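Local coordinates for protein EreC (Klebsiella pneumoniae, PDB 6XCQ) that probably hydrolyses the lactone ring of erythromycin and related macrolides, an esterase activity that gives resistance to these antibiotics, at residues L86-E98 against D298-L310. The protein carries 1 engineered substitution. Numbering follows the deposited sequence.
Sequences LVERHDFNAIGLE and DVKIILLAHNNNL. Engineered in segment 298-310: Asn309 (natural residue His).
Lys300 NZ donates to His90 O at 2.7 Å, tying the end of helix 73-90 to the residue just before strand 301-304. Just beyond, the Asn93 amide bridges the backbone of 298-300: OD1 accepts from Lys300 N at 2.9 Å in a nearly straight bond (171°), while ND2 donates to Asp298 O, which lies close to the amide plane. The first torsion of Asn93 sets CG between its backbone N and carbonyl carbon (chi1 51°), turning the amide toward the 298-300 backbone. Lys300 O accepts from both Asn93 N and Ala94 N, and a parallel ladder follows through Ile302 N to Ala94 O, Gly96 N to Ile302 O and Leu304 N to Gly96 O. Farther along, Glu98 OE1 takes a weak bond from His306 N, whereas OE2 forms a salt bridge with Arg281. Lys300 CB rests over one face of the Phe92 ring, 3.8 Å from its centroid, a CH-pi contact; Ile302 CG1 approaches that ring obliquely, 3.7 Å from CD2, and also meets Leu86 CD1. Leu97 and Leu304 run side by side. The contact thus joins neighbouring parallel strands of the mixed sheet: 301-304 lies between 62-65 and 94-97, helix 279-295 packs against Val299 and Leu303, and 94-97, entered from helix 73-90, pairs with outermost strand 151-154.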
# COMPACT_ATOMS: atom_id res chain seq x y z
N LEU A 86 -16.44 2.65 7.69
CA LEU A 86 -16.13 1.23 7.87
C LEU A 86 -15.92 0.90 9.34
O LEU A 86 -16.34 -0.16 9.82
CB LEU A 86 -14.90 0.86 7.05
CG LEU A 86 -15.10 0.90 5.54
CD1 LEU A 86 -13.75 0.80 4.80
CD2 LEU A 86 -16.05 -0.19 5.13
N VAL A 87 -15.28 1.80 10.08
CA VAL A 87 -15.04 1.56 11.50
C VAL A 87 -16.34 1.66 12.28
O VAL A 87 -16.71 0.74 13.02
CB VAL A 87 -13.97 2.53 12.04
CG1 VAL A 87 -13.98 2.52 13.57
CG2 VAL A 87 -12.61 2.14 11.51
N GLU A 88 -17.06 2.77 12.12
CA GLU A 88 -18.19 3.02 13.00
C GLU A 88 -19.45 2.27 12.61
O GLU A 88 -20.31 2.06 13.47
CB GLU A 88 -18.48 4.51 13.07
CG GLU A 88 -17.34 5.29 13.64
CD GLU A 88 -17.64 6.76 13.63
OE1 GLU A 88 -18.82 7.10 13.49
OE2 GLU A 88 -16.69 7.56 13.74
N ARG A 89 -19.57 1.85 11.36
CA ARG A 89 -20.80 1.18 10.95
C ARG A 89 -20.62 -0.28 10.58
O ARG A 89 -21.61 -1.01 10.56
CB ARG A 89 -21.44 1.92 9.77
CG ARG A 89 -21.97 3.28 10.17
CD ARG A 89 -23.14 3.16 11.15
NE ARG A 89 -23.79 4.45 11.38
CZ ARG A 89 -24.72 4.98 10.58
NH1 ARG A 89 -25.13 4.32 9.51
NH2 ARG A 89 -25.24 6.17 10.87
N HIS A 90 -19.39 -0.72 10.32
CA HIS A 90 -19.13 -2.12 10.00
C HIS A 90 -18.01 -2.72 10.85
O HIS A 90 -17.57 -3.84 10.56
CB HIS A 90 -18.84 -2.27 8.51
CG HIS A 90 -20.02 -1.97 7.63
ND1 HIS A 90 -21.00 -2.90 7.38
CD2 HIS A 90 -20.38 -0.86 6.95
CE1 HIS A 90 -21.92 -2.37 6.59
NE2 HIS A 90 -21.56 -1.13 6.31
N ASP A 91 -17.54 -2.00 11.87
CA ASP A 91 -16.63 -2.56 12.89
C ASP A 91 -15.28 -3.01 12.33
O ASP A 91 -14.67 -3.96 12.83
CB ASP A 91 -17.29 -3.74 13.62
CG ASP A 91 -18.07 -3.29 14.83
OD1 ASP A 91 -17.44 -2.81 15.79
OD2 ASP A 91 -19.32 -3.42 14.81
N PHE A 92 -14.78 -2.33 11.29
CA PHE A 92 -13.41 -2.59 10.87
C PHE A 92 -12.45 -2.14 11.96
O PHE A 92 -12.70 -1.16 12.66
CB PHE A 92 -13.13 -1.90 9.53
CG PHE A 92 -13.56 -2.73 8.37
CD1 PHE A 92 -14.90 -2.93 8.12
CD2 PHE A 92 -12.63 -3.40 7.60
CE1 PHE A 92 -15.32 -3.74 7.06
CE2 PHE A 92 -13.03 -4.21 6.55
CZ PHE A 92 -14.37 -4.37 6.28
N ASN A 93 -11.36 -2.89 12.12
CA ASN A 93 -10.50 -2.75 13.30
C ASN A 93 -9.01 -2.74 12.97
O ASN A 93 -8.19 -2.72 13.89
CB ASN A 93 -10.79 -3.88 14.29
CG ASN A 93 -10.76 -5.24 13.64
OD1 ASN A 93 -9.93 -5.49 12.77
ND2 ASN A 93 -11.66 -6.12 14.06
N ALA A 94 -8.64 -2.74 11.69
CA ALA A 94 -7.25 -2.66 11.31
C ALA A 94 -7.13 -1.84 10.02
O ALA A 94 -8.07 -1.78 9.22
CB ALA A 94 -6.62 -4.05 11.14
N ILE A 95 -5.97 -1.22 9.83
CA ILE A 95 -5.63 -0.47 8.63
C ILE A 95 -4.28 -0.95 8.13
O ILE A 95 -3.31 -0.98 8.89
CB ILE A 95 -5.59 1.05 8.89
CG1 ILE A 95 -6.98 1.55 9.30
CG2 ILE A 95 -5.09 1.79 7.65
CD1 ILE A 95 -7.08 3.05 9.36
N GLY A 96 -4.20 -1.29 6.85
CA GLY A 96 -2.95 -1.71 6.24
C GLY A 96 -2.42 -0.62 5.33
O GLY A 96 -3.19 0.02 4.61
N LEU A 97 -1.11 -0.41 5.37
CA LEU A 97 -0.45 0.64 4.61
C LEU A 97 0.66 0.05 3.74
O LEU A 97 1.26 -0.98 4.07
CB LEU A 97 0.16 1.70 5.53
CG LEU A 97 -0.71 2.21 6.68
CD1 LEU A 97 0.14 2.98 7.67
CD2 LEU A 97 -1.81 3.11 6.13
N GLU A 98 0.98 0.76 2.66
CA GLU A 98 2.16 0.47 1.85
C GLU A 98 3.43 0.94 2.57
O GLU A 98 4.12 1.87 2.16
CB GLU A 98 2.05 1.14 0.48
CG GLU A 98 0.89 0.68 -0.38
CD GLU A 98 0.91 1.35 -1.75
OE1 GLU A 98 0.09 2.27 -2.01
OE2 GLU A 98 1.77 0.98 -2.57
N ASP A 298 -10.74 -12.53 13.68
CA ASP A 298 -11.59 -11.38 13.98
C ASP A 298 -11.17 -10.11 13.26
O ASP A 298 -11.83 -9.08 13.42
CB ASP A 298 -11.61 -11.13 15.49
CG ASP A 298 -12.70 -11.91 16.19
OD1 ASP A 298 -13.12 -12.95 15.65
OD2 ASP A 298 -13.13 -11.47 17.29
N VAL A 299 -10.08 -10.13 12.49
CA VAL A 299 -9.59 -8.89 11.88
C VAL A 299 -10.49 -8.51 10.70
O VAL A 299 -10.91 -9.36 9.90
CB VAL A 299 -8.13 -9.02 11.43
CG1 VAL A 299 -7.77 -7.89 10.51
CG2 VAL A 299 -7.21 -8.97 12.62
N LYS A 300 -10.79 -7.22 10.60
CA LYS A 300 -11.41 -6.66 9.41
C LYS A 300 -10.57 -5.45 9.03
O LYS A 300 -10.54 -4.45 9.75
CB LYS A 300 -12.87 -6.29 9.67
CG LYS A 300 -13.73 -7.52 10.01
CD LYS A 300 -15.13 -7.14 10.48
CE LYS A 300 -15.92 -6.51 9.37
NZ LYS A 300 -17.37 -6.39 9.69
N ILE A 301 -9.84 -5.55 7.92
CA ILE A 301 -8.76 -4.62 7.62
C ILE A 301 -9.16 -3.71 6.45
O ILE A 301 -9.79 -4.15 5.48
CB ILE A 301 -7.45 -5.39 7.33
CG1 ILE A 301 -6.28 -4.39 7.17
CG2 ILE A 301 -7.59 -6.32 6.14
CD1 ILE A 301 -4.92 -5.04 7.34
N ILE A 302 -8.80 -2.44 6.57
CA ILE A 302 -8.96 -1.44 5.51
C ILE A 302 -7.59 -1.26 4.87
O ILE A 302 -6.63 -0.90 5.57
CB ILE A 302 -9.48 -0.11 6.08
CG1 ILE A 302 -10.73 -0.32 6.95
CG2 ILE A 302 -9.71 0.91 4.98
CD1 ILE A 302 -11.09 0.95 7.77
N LEU A 303 -7.46 -1.53 3.57
CA LEU A 303 -6.17 -1.42 2.90
C LEU A 303 -6.09 -0.06 2.21
O LEU A 303 -6.94 0.25 1.37
CB LEU A 303 -5.96 -2.54 1.88
CG LEU A 303 -6.08 -3.97 2.38
CD1 LEU A 303 -5.80 -4.95 1.22
CD2 LEU A 303 -5.12 -4.18 3.55
N LEU A 304 -5.07 0.73 2.55
CA LEU A 304 -4.87 2.05 1.94
C LEU A 304 -3.76 1.89 0.92
O LEU A 304 -2.57 1.94 1.25
CB LEU A 304 -4.53 3.09 3.02
CG LEU A 304 -5.54 3.36 4.14
CD1 LEU A 304 -5.11 4.59 4.98
CD2 LEU A 304 -6.95 3.56 3.57
N ALA A 305 -4.13 1.64 -0.33
CA ALA A 305 -3.13 1.46 -1.37
C ALA A 305 -3.62 2.14 -2.65
O ALA A 305 -4.75 2.62 -2.72
CB ALA A 305 -2.83 -0.03 -1.59
N HIS A 306 -2.76 2.18 -3.65
CA HIS A 306 -3.11 2.82 -4.92
C HIS A 306 -4.22 2.02 -5.62
O HIS A 306 -4.34 0.80 -5.41
CB HIS A 306 -1.87 2.92 -5.81
CG HIS A 306 -1.97 3.93 -6.91
ND1 HIS A 306 -2.59 3.65 -8.11
CD2 HIS A 306 -1.51 5.20 -7.01
CE1 HIS A 306 -2.52 4.71 -8.90
NE2 HIS A 306 -1.86 5.66 -8.26
N ASN A 307 -5.04 2.71 -6.43
CA ASN A 307 -5.99 2.03 -7.32
C ASN A 307 -5.32 0.87 -8.05
O ASN A 307 -5.89 -0.23 -8.16
CB ASN A 307 -6.56 3.00 -8.38
CG ASN A 307 -7.60 3.96 -7.83
OD1 ASN A 307 -7.90 3.98 -6.63
ND2 ASN A 307 -8.16 4.78 -8.72
N ASN A 308 -4.13 1.11 -8.60
CA ASN A 308 -3.43 0.09 -9.36
C ASN A 308 -3.07 -1.13 -8.51
O ASN A 308 -2.89 -2.22 -9.07
CB ASN A 308 -2.15 0.65 -9.98
CG ASN A 308 -2.42 1.75 -11.01
OD1 ASN A 308 -3.56 2.11 -11.26
ND2 ASN A 308 -1.36 2.28 -11.58
N ASN A 309 -2.95 -0.98 -7.19
CA ASN A 309 -2.66 -2.16 -6.37
C ASN A 309 -3.95 -2.88 -5.96
O ASN A 309 -3.96 -4.11 -5.87
CB ASN A 309 -1.89 -1.79 -5.09
CG ASN A 309 -0.58 -1.08 -5.36
OD1 ASN A 309 -0.42 0.08 -5.00
ND2 ASN A 309 0.37 -1.78 -5.96
N LEU A 310 -5.02 -2.13 -5.69
CA LEU A 310 -6.27 -2.72 -5.24
C LEU A 310 -7.04 -3.39 -6.37
O LEU A 310 -7.89 -4.25 -6.09
CB LEU A 310 -7.16 -1.66 -4.60
CG LEU A 310 -6.65 -0.90 -3.37
CD1 LEU A 310 -7.71 0.10 -2.97
CD2 LEU A 310 -6.39 -1.85 -2.22